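Local atomic coordinates of arginase (Thermus thermophilus, PDB entry 2EF5), a protein that probably catalyses the manganese-dependent hydrolysis of L-arginine to L-ornithine and urea, the urea-forming step of arginine metabolism. Residues L66-K77 and H147-R155; H120-T128 and R176-R184. All blocks are in the same frame, centred on the assembly; numbering follows the deposited sequence.

Contact 1 (L66-K77 and H147-R155); sequences LEEIRAAALVLK and HPRLTEVFR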
loop_
_atom_site.group_PDB
_atom_site.type_symbol
_atom_site.label_atom_id
_atom_site.label_comp_id
_atom_site.label_asym_id
_atom_site.label_seq_id
_atom_site.Cartn_x
_atom_site.Cartn_y
_atom_site.Cartn_z
ATOM N N LEU A 66 40.878 17.734 -0.829
ATOM C CA LEU A 66 40.098 18.100 -2.006
ATOM C C LEU A 66 40.955 18.598 -3.168
ATOM O O LEU A 66 40.811 18.116 -4.295
ATOM C CB LEU A 66 39.042 19.154 -1.654
ATOM C CG LEU A 66 38.039 19.457 -2.774
ATOM C CD1 LEU A 66 36.760 19.998 -2.182
ATOM C CD2 LEU A 66 38.636 20.441 -3.768
ATOM N N GLU A 67 41.843 19.554 -2.909
ATOM C CA GLU A 67 42.694 20.090 -3.971
ATOM C C GLU A 67 43.663 19.061 -4.555
ATOM O O GLU A 67 43.934 19.078 -5.753
ATOM C CB GLU A 67 43.485 21.304 -3.471
ATOM C CG GLU A 67 42.655 22.562 -3.248
ATOM C CD GLU A 67 41.897 23.002 -4.495
ATOM O OE1 GLU A 67 42.477 22.959 -5.597
ATOM O OE2 GLU A 67 40.724 23.406 -4.373
ATOM N N GLU A 68 44.194 18.176 -3.716
ATOM C CA GLU A 68 45.118 17.154 -4.202
ATOM C C GLU A 68 44.358 16.161 -5.078
ATOM O O GLU A 68 44.859 15.699 -6.104
ATOM C CB GLU A 68 45.787 16.422 -3.034
ATOM C CG GLU A 68 46.750 17.288 -2.233
ATOM C CD GLU A 68 46.087 18.014 -1.080
ATOM O OE1 GLU A 68 45.011 18.622 -1.274
ATOM O OE2 GLU A 68 46.654 17.983 0.030
ATOM N N ILE A 69 43.138 15.838 -4.662
ATOM C CA ILE A 69 42.300 14.921 -5.417
ATOM C C ILE A 69 41.939 15.569 -6.751
ATOM O O ILE A 69 42.032 14.940 -7.805
ATOM C CB ILE A 69 41.020 14.580 -4.635
ATOM C CG1 ILE A 69 41.382 13.742 -3.405
ATOM C CG2 ILE A 69 40.046 13.833 -5.522
ATOM C CD1 ILE A 69 40.227 13.490 -2.461
ATOM N N ARG A 70 41.540 16.835 -6.698
ATOM C CA ARG A 70 41.183 17.577 -7.901
ATOM C C ARG A 70 42.349 17.583 -8.899
ATOM O O ARG A 70 42.163 17.324 -10.089
ATOM C CB ARG A 70 40.811 19.017 -7.526
ATOM C CG ARG A 70 40.418 19.923 -8.688
ATOM C CD ARG A 70 40.132 21.335 -8.174
ATOM N NE ARG A 70 39.472 22.181 -9.165
ATOM C CZ ARG A 70 40.070 22.712 -10.225
ATOM N NH1 ARG A 70 41.358 22.495 -10.446
ATOM N NH2 ARG A 70 39.378 23.462 -11.070
ATOM N N ALA A 71 43.551 17.868 -8.403
ATOM C CA ALA A 71 44.739 17.917 -9.253
ATOM C C ALA A 71 44.989 16.588 -9.965
ATOM O O ALA A 71 45.170 16.552 -11.183
ATOM C CB ALA A 71 45.963 18.308 -8.420
ATOM N N ALA A 72 44.990 15.496 -9.206
ATOM C CA ALA A 72 45.215 14.172 -9.782
ATOM C C ALA A 72 44.123 13.797 -10.783
ATOM O O ALA A 72 44.418 13.363 -11.894
ATOM C CB ALA A 72 45.294 13.128 -8.677
ATOM N N ALA A 73 42.865 13.958 -10.383
ATOM C CA ALA A 73 41.742 13.637 -11.252
ATOM C C ALA A 73 41.784 14.452 -12.542
ATOM O O ALA A 73 41.373 13.981 -13.599
ATOM C CB ALA A 73 40.430 13.884 -10.521
ATOM N N LEU A 74 42.283 15.680 -12.447
ATOM C CA LEU A 74 42.374 16.559 -13.609
ATOM C C LEU A 74 43.420 16.039 -14.594
ATOM O O LEU A 74 43.220 16.079 -15.804
ATOM C CB LEU A 74 42.719 17.990 -13.164
ATOM C CG LEU A 74 42.530 19.109 -14.194
ATOM C CD1 LEU A 74 41.116 19.056 -14.766
ATOM C CD2 LEU A 74 42.796 20.462 -13.530
ATOM N N VAL A 75 44.535 15.544 -14.069
ATOM C CA VAL A 75 45.583 14.995 -14.919
ATOM C C VAL A 75 45.007 13.766 -15.622
ATOM O O VAL A 75 45.251 13.546 -16.810
ATOM C CB VAL A 75 46.821 14.578 -14.088
ATOM C CG1 VAL A 75 47.833 13.856 -14.966
ATOM C CG2 VAL A 75 47.455 15.806 -13.460
ATOM N N LEU A 76 44.239 12.973 -14.879
ATOM C CA LEU A 76 43.614 11.775 -15.435
ATOM C C LEU A 76 42.637 12.153 -16.548
ATOM O O LEU A 76 42.665 11.572 -17.629
ATOM C CB LEU A 76 42.874 11.004 -14.340
ATOM C CG LEU A 76 42.037 9.796 -14.768
ATOM C CD1 LEU A 76 42.936 8.744 -15.401
ATOM C CD2 LEU A 76 41.316 9.222 -13.553
ATOM N N LYS A 77 41.775 13.128 -16.278
ATOM C CA LYS A 77 40.801 13.571 -17.266
ATOM C C LYS A 77 41.496 13.970 -18.564
ATOM O O LYS A 77 41.104 13.542 -19.646
ATOM C CB LYS A 77 40.002 14.757 -16.723
ATOM C CG LYS A 77 39.047 15.396 -17.723
ATOM C CD LYS A 77 38.415 16.649 -17.141
ATOM C CE LYS A 77 37.548 17.365 -18.166
ATOM N NZ LYS A 77 36.956 18.615 -17.602
ATOM N N HIS A 147 30.829 20.179 -4.016
ATOM C CA HIS A 147 31.748 21.299 -3.958
ATOM C C HIS A 147 32.023 21.882 -5.337
ATOM O O HIS A 147 32.336 21.156 -6.278
ATOM C CB HIS A 147 33.067 20.866 -3.325
ATOM C CG HIS A 147 33.918 22.010 -2.883
ATOM N ND1 HIS A 147 33.979 22.431 -1.575
ATOM C CD2 HIS A 147 34.712 22.855 -3.588
ATOM C CE1 HIS A 147 34.772 23.486 -1.488
ATOM N NE2 HIS A 147 35.227 23.762 -2.699
ATOM N N PRO A 148 31.919 23.210 -5.472
ATOM C CA PRO A 148 32.155 23.919 -6.734
ATOM C C PRO A 148 33.522 23.624 -7.371
ATOM O O PRO A 148 33.617 23.535 -8.596
ATOM C CB PRO A 148 32.000 25.388 -6.335
ATOM C CG PRO A 148 30.996 25.325 -5.224
ATOM C CD PRO A 148 31.487 24.148 -4.419
ATOM N N ARG A 149 34.567 23.481 -6.547
ATOM C CA ARG A 149 35.926 23.192 -7.036
ATOM C C ARG A 149 35.959 21.891 -7.816
ATOM O O ARG A 149 36.822 21.679 -8.667
ATOM C CB ARG A 149 36.938 23.064 -5.880
ATOM C CG ARG A 149 37.526 24.363 -5.352
ATOM C CD ARG A 149 38.331 25.104 -6.384
ATOM N NE ARG A 149 39.709 24.691 -6.584
ATOM C CZ ARG A 149 40.441 25.079 -7.616
ATOM N NH1 ARG A 149 39.911 25.873 -8.521
ATOM N NH2 ARG A 149 41.696 24.666 -7.751
ATOM N N LEU A 150 35.018 21.014 -7.511
ATOM C CA LEU A 150 34.962 19.722 -8.168
ATOM C C LEU A 150 33.980 19.675 -9.327
ATOM O O LEU A 150 34.312 19.196 -10.413
ATOM C CB LEU A 150 34.612 18.645 -7.144
ATOM C CG LEU A 150 35.595 18.481 -5.976
ATOM C CD1 LEU A 150 35.092 17.400 -5.032
ATOM C CD2 LEU A 150 36.975 18.120 -6.507
ATOM N N THR A 151 32.771 20.173 -9.101
ATOM C CA THR A 151 31.755 20.165 -10.142
ATOM C C THR A 151 32.131 21.039 -11.336
ATOM O O THR A 151 31.780 20.715 -12.471
ATOM C CB THR A 151 30.388 20.632 -9.593
ATOM O OG1 THR A 151 30.515 21.947 -9.039
ATOM C CG2 THR A 151 29.896 19.673 -8.507
ATOM N N GLU A 152 32.854 22.131 -11.089
ATOM C CA GLU A 152 33.238 23.033 -12.172
ATOM C C GLU A 152 34.074 22.358 -13.251
ATOM O O GLU A 152 34.000 22.732 -14.420
ATOM C CB GLU A 152 33.997 24.257 -11.632
ATOM C CG GLU A 152 35.246 23.942 -10.830
ATOM C CD GLU A 152 35.996 25.195 -10.407
ATOM O OE1 GLU A 152 35.337 26.221 -10.139
ATOM O OE2 GLU A 152 37.241 25.152 -10.331
ATOM N N VAL A 153 34.863 21.360 -12.873
ATOM C CA VAL A 153 35.693 20.678 -13.855
ATOM C C VAL A 153 35.352 19.204 -14.076
ATOM O O VAL A 153 35.840 18.596 -15.031
ATOM C CB VAL A 153 37.190 20.774 -13.488
ATOM C CG1 VAL A 153 37.664 22.217 -13.606
ATOM C CG2 VAL A 153 37.416 20.252 -12.075
ATOM N N PHE A 154 34.517 18.626 -13.217
ATOM C CA PHE A 154 34.174 17.215 -13.372
ATOM C C PHE A 154 32.718 16.881 -13.681
ATOM O O PHE A 154 32.404 15.722 -13.965
ATOM C CB PHE A 154 34.629 16.426 -12.142
ATOM C CG PHE A 154 36.102 16.539 -11.863
ATOM C CD1 PHE A 154 37.027 16.297 -12.868
ATOM C CD2 PHE A 154 36.563 16.919 -10.605
ATOM C CE1 PHE A 154 38.387 16.434 -12.631
ATOM C CE2 PHE A 154 37.922 17.058 -10.355
ATOM C CZ PHE A 154 38.837 16.816 -11.367
ATOM N N ARG A 155 31.821 17.863 -13.629
ATOM C CA ARG A 155 30.422 17.581 -13.945
ATOM C C ARG A 155 30.467 16.988 -15.350
ATOM O O ARG A 155 31.085 17.568 -16.246
ATOM C CB ARG A 155 29.585 18.868 -13.936
ATOM C CG ARG A 155 28.088 18.640 -14.147
ATOM C CD ARG A 155 27.276 19.912 -13.901
ATOM N NE ARG A 155 27.544 20.956 -14.889
ATOM C CZ ARG A 155 27.111 20.931 -16.146
ATOM N NH1 ARG A 155 26.383 19.910 -16.579
ATOM N NH2 ARG A 155 27.408 21.929 -16.973
#

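Contact 2 (H120-T128 and R176-R184); sequences HADFNTPET and RLLKEAGVR. With MN (manganese (II) ion), chain H.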
loop_
_atom_site.group_PDB
_atom_site.type_symbol
_atom_site.label_atom_id
_atom_site.label_comp_id
_atom_site.label_asym_id
_atom_site.label_seq_id
_atom_site.Cartn_x
_atom_site.Cartn_y
_atom_site.Cartn_z
ATOM N N HIS A 120 27.989 0.952 -2.570
ATOM C CA HIS A 120 27.597 2.292 -2.135
ATOM C C HIS A 120 27.193 3.135 -3.337
ATOM O O HIS A 120 27.475 2.769 -4.476
ATOM C CB HIS A 120 28.750 2.976 -1.397
ATOM C CG HIS A 120 29.306 2.164 -0.274
ATOM N ND1 HIS A 120 30.331 1.258 -0.443
ATOM C CD2 HIS A 120 28.943 2.079 1.031
ATOM C CE1 HIS A 120 30.577 0.647 0.705
ATOM N NE2 HIS A 120 29.746 1.130 1.614
ATOM N N ALA A 121 26.544 4.266 -3.078
ATOM C CA ALA A 121 26.087 5.157 -4.140
ATOM C C ALA A 121 27.063 6.289 -4.433
ATOM O O ALA A 121 26.996 6.899 -5.501
ATOM C CB ALA A 121 24.727 5.734 -3.778
ATOM N N ASP A 122 27.965 6.562 -3.495
ATOM C CA ASP A 122 28.948 7.635 -3.651
ATOM C C ASP A 122 28.249 8.899 -4.139
ATOM O O ASP A 122 28.778 9.624 -4.987
ATOM C CB ASP A 122 30.030 7.244 -4.662
ATOM C CG ASP A 122 30.837 6.040 -4.218
ATOM O OD1 ASP A 122 31.147 5.941 -3.013
ATOM O OD2 ASP A 122 31.170 5.203 -5.078
ATOM N N PHE A 123 27.065 9.155 -3.591
ATOM C CA PHE A 123 26.269 10.305 -3.983
ATOM C C PHE A 123 26.159 11.374 -2.889
ATOM O O PHE A 123 25.171 12.113 -2.830
ATOM C CB PHE A 123 24.872 9.840 -4.388
ATOM C CG PHE A 123 24.276 10.623 -5.527
ATOM C CD1 PHE A 123 24.736 10.445 -6.824
ATOM C CD2 PHE A 123 23.255 11.536 -5.301
ATOM C CE1 PHE A 123 24.186 11.165 -7.884
ATOM C CE2 PHE A 123 22.698 12.263 -6.344
ATOM C CZ PHE A 123 23.162 12.080 -7.642
ATOM N N ASN A 124 27.165 11.453 -2.025
ATOM C CA ASN A 124 27.169 12.446 -0.949
ATOM C C ASN A 124 27.684 13.801 -1.433
ATOM O O ASN A 124 28.350 13.903 -2.466
ATOM C CB ASN A 124 28.056 11.975 0.213
ATOM C CG ASN A 124 27.323 11.081 1.190
ATOM O OD1 ASN A 124 27.825 10.027 1.581
ATOM N ND2 ASN A 124 26.136 11.507 1.607
ATOM N N THR A 125 27.355 14.841 -0.677
ATOM C CA THR A 125 27.819 16.192 -0.958
ATOM C C THR A 125 28.493 16.618 0.334
ATOM O O THR A 125 28.388 15.921 1.344
ATOM C CB THR A 125 26.655 17.156 -1.260
ATOM O OG1 THR A 125 25.706 17.121 -0.186
ATOM C CG2 THR A 125 25.975 16.774 -2.557
ATOM N N PRO A 126 29.210 17.751 0.326
ATOM C CA PRO A 126 29.860 18.162 1.573
ATOM C C PRO A 126 28.844 18.267 2.705
ATOM O O PRO A 126 29.159 18.015 3.867
ATOM C CB PRO A 126 30.476 19.504 1.205
ATOM C CG PRO A 126 30.869 19.287 -0.229
ATOM C CD PRO A 126 29.626 18.614 -0.793
ATOM N N GLU A 127 27.618 18.620 2.339
ATOM C CA GLU A 127 26.524 18.775 3.291
ATOM C C GLU A 127 25.991 17.464 3.868
ATOM O O GLU A 127 25.742 17.366 5.072
ATOM C CB GLU A 127 25.357 19.519 2.633
ATOM C CG GLU A 127 25.612 20.981 2.299
ATOM C CD GLU A 127 26.707 21.182 1.264
ATOM O OE1 GLU A 127 26.764 20.404 0.287
ATOM O OE2 GLU A 127 27.499 22.136 1.420
ATOM N N THR A 128 25.810 16.461 3.011
ATOM C CA THR A 128 25.266 15.177 3.443
ATOM C C THR A 128 26.225 14.215 4.139
ATOM O O THR A 128 25.774 13.240 4.741
ATOM C CB THR A 128 24.621 14.431 2.263
ATOM O OG1 THR A 128 25.613 14.156 1.265
ATOM C CG2 THR A 128 23.510 15.274 1.655
ATOM N N ARG A 176 18.034 11.110 -0.055
ATOM C CA ARG A 176 17.334 12.320 -0.480
ATOM C C ARG A 176 17.836 12.823 -1.832
ATOM O O ARG A 176 17.045 13.057 -2.748
ATOM C CB ARG A 176 17.498 13.442 0.556
ATOM C CG ARG A 176 16.548 13.367 1.742
ATOM C CD ARG A 176 16.543 14.666 2.568
ATOM N NE ARG A 176 17.829 14.949 3.203
ATOM C CZ ARG A 176 18.770 15.744 2.695
ATOM N NH1 ARG A 176 18.579 16.355 1.533
ATOM N NH2 ARG A 176 19.907 15.923 3.354
ATOM N N LEU A 177 19.150 12.989 -1.953
ATOM C CA LEU A 177 19.742 13.482 -3.191
ATOM C C LEU A 177 19.444 12.569 -4.379
ATOM O O LEU A 177 19.111 13.040 -5.472
ATOM C CB LEU A 177 21.256 13.650 -3.019
ATOM C CG LEU A 177 21.690 14.721 -2.018
ATOM C CD1 LEU A 177 23.203 14.753 -1.939
ATOM C CD2 LEU A 177 21.147 16.079 -2.445
ATOM N N LEU A 178 19.568 11.263 -4.170
ATOM C CA LEU A 178 19.292 10.308 -5.237
ATOM C C LEU A 178 17.840 10.438 -5.710
ATOM O O LEU A 178 17.571 10.491 -6.913
ATOM C CB LEU A 178 19.567 8.879 -4.755
ATOM C CG LEU A 178 21.046 8.506 -4.601
ATOM C CD1 LEU A 178 21.184 7.232 -3.788
ATOM C CD2 LEU A 178 21.677 8.342 -5.981
ATOM N N LYS A 179 16.901 10.499 -4.772
ATOM C CA LYS A 179 15.500 10.635 -5.160
ATOM C C LYS A 179 15.242 11.979 -5.836
ATOM O O LYS A 179 14.570 12.046 -6.865
ATOM C CB LYS A 179 14.586 10.461 -3.946
ATOM C CG LYS A 179 14.492 9.017 -3.491
ATOM C CD LYS A 179 13.261 8.775 -2.634
ATOM C CE LYS A 179 12.978 7.282 -2.518
ATOM N NZ LYS A 179 12.747 6.660 -3.859
ATOM N N GLU A 180 15.786 13.045 -5.257
ATOM C CA GLU A 180 15.629 14.380 -5.821
ATOM C C GLU A 180 16.155 14.414 -7.250
ATOM O O GLU A 180 15.503 14.946 -8.151
ATOM C CB GLU A 180 16.403 15.407 -4.990
ATOM C CG GLU A 180 15.627 16.038 -3.843
ATOM C CD GLU A 180 16.484 16.985 -3.009
ATOM O OE1 GLU A 180 17.273 17.754 -3.602
ATOM O OE2 GLU A 180 16.363 16.965 -1.766
ATOM N N ALA A 181 17.340 13.844 -7.448
ATOM C CA ALA A 181 17.983 13.827 -8.757
ATOM C C ALA A 181 17.340 12.856 -9.747
ATOM O O ALA A 181 17.564 12.961 -10.949
ATOM C CB ALA A 181 19.466 13.501 -8.598
ATOM N N GLY A 182 16.553 11.910 -9.246
ATOM C CA GLY A 182 15.905 10.958 -10.134
ATOM C C GLY A 182 16.830 9.884 -10.690
ATOM O O GLY A 182 16.659 9.427 -11.822
ATOM N N VAL A 183 17.816 9.481 -9.897
ATOM C CA VAL A 183 18.755 8.451 -10.318
ATOM C C VAL A 183 18.116 7.067 -10.181
ATOM O O VAL A 183 17.502 6.760 -9.159
ATOM C CB VAL A 183 20.049 8.500 -9.466
ATOM C CG1 VAL A 183 20.947 7.311 -9.801
ATOM C CG2 VAL A 183 20.788 9.812 -9.721
ATOM N N ARG A 184 18.244 6.246 -11.219
ATOM C CA ARG A 184 17.696 4.891 -11.188
ATOM C C ARG A 184 18.622 4.056 -10.302
ATOM O O ARG A 184 19.816 3.925 -10.591
ATOM C CB ARG A 184 17.651 4.304 -12.600
ATOM C CG ARG A 184 17.238 2.831 -12.668
ATOM C CD ARG A 184 15.815 2.618 -12.182
ATOM N NE ARG A 184 14.843 3.309 -13.021
ATOM C CZ ARG A 184 14.462 2.903 -14.228
ATOM N NH1 ARG A 184 14.969 1.792 -14.752
ATOM N NH2 ARG A 184 13.576 3.614 -14.916
HETATM MN MN MN H . 32.524 3.467 -4.727
#

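Contact 1 (L66-K77 and H147-R155)
Arg-70 holds CG anti to its own backbone N (chi1 180°) and runs straight out to NE, which carries its guanidinium across to helix 148-154, where Arg-149, bent at chi2 and chi3, folds its own guanidinium onto it. The two groups stack with centres 3.5 Å apart and planes at 5°, and Val-153 CG2 covers the opposite face of the Arg-70 guanidinium. Two carboxylates probably offset the like charges. Glu-67 is gripped side-on by Arg-149, NE to OE2 at 2.8 Å and NH2 to OE1 at 2.9 Å, both on the syn side, with carboxylate and guanidinium nearly coplanar. Glu-152 OE2 accepts from Arg-70 NH2 at 2.8 Å in a bent bond, tilted out of the guanidinium plane; the same oxygen also forms a salt bridge with Arg-149 NH1. Arg-70 NE adds a bond to the backbone, 2.7 Å to Arg-149 O, which helps fix the rotation of the flat group. Next to this salt-bridge network the contact turns apolar. Leu-66 puts CD1 over a face of the His-147 ring as a CH-pi contact, and meets Leu-150 tip to tip. Phe-154 points CZ at the other helix, 3.4 Å from Ala-73 CB, with Arg-70 O and Leu-74 N at its ring edge. At the far end the extended Lys-77 sends NZ to Val-153 O at 2.8 Å, in the carbonyl plane, a positive charge that probably suits the carbonyls at the C-terminal end of helix 148-154. The segment axes run almost parallel, 10° apart, with closest approach 10.4 Å. On the inner side of the pair, Phe-154 and Ile-69 share Met-100 of helix 99-107, Leu-150 and Phe-154 rest on Val-141 of helix 138-142, and Leu-76 packs on Val-6 and Val-8 of strand 2-8.

Contact 2 (H120-T128 and R176-R184)
The metal-binding loop of the arginase fold, which follows strand 113-117 and carries the family's Asp-Ala-His-Ala-Asp signature, packs here on helix 172-181 chiefly through Phe-123 against Leu-177 and Leu-178. Just before Phe-123, Asp-122 OD2 binds a manganese ion at 2.2 Å, together with His-96, Asp-118 and Asp-217; His-120 is a ligand of the second manganese. Glu-174 OE2, on the same helix, accepts from Phe-123 N. Leu-178, its CG anti to the carbonyl carbon (chi1 -73°), turns its branch toward the ring: CD2 comes over the Phe-123 face, 3.7 Å from the centroid, a CH-pi contact offset toward the rim. CD1 of the same leucine meets Ala-121 CB at 3.8 Å. Leu-177 CB sits at the ring's edge, 3.7 Å from Phe-123 CD2. The CZ end reaches Ala-181 CB and Val-183 CG2, where Gly-182, with positive phi, closes the helix in a Schellman motif. With an alanine here in place of the phenylalanine, a gap is likely to open between loop and helix, leaving Leu-178 CD2 and Val-183 CG2 without their aromatic partner. Farther along, Thr-125 and Thr-128 are linked by an ST motif, Thr-128 N to Thr-125 OG1, and by Thr-125 N to Thr-128 OG1 at 2.7 Å. Both turn CG2 to Leu-177 CD1, tightly for Thr-125 at 3.5 Å; that same CD1 lies 3.4 Å from Phe-123 O, a buried carbonyl oxygen without a polar partner.

How the contacts relate
From the N terminus the four segments come in the order 66-77, 120-128, 147-155 and 176-184, so the two contacts alternate and their loops cross. Contact 1 closes a span holding strand 87-93, helix 99-107, strand 113-117, the metal-binding loop and helix 138-142, joining helix 66-81 to helix 148-154. Contact 2 opens within that span and closes after it, beyond helix 148-154 and strand 162-167, tying the metal-binding loop to the helix that leads into strand 184-187, outermost in this chain's parallel sheet. Helix 138-142 lies within both loops. The contact centres are about 19 Å apart, yet they meet directly: His-147 N packs 3.8 Å from Pro-126 CD.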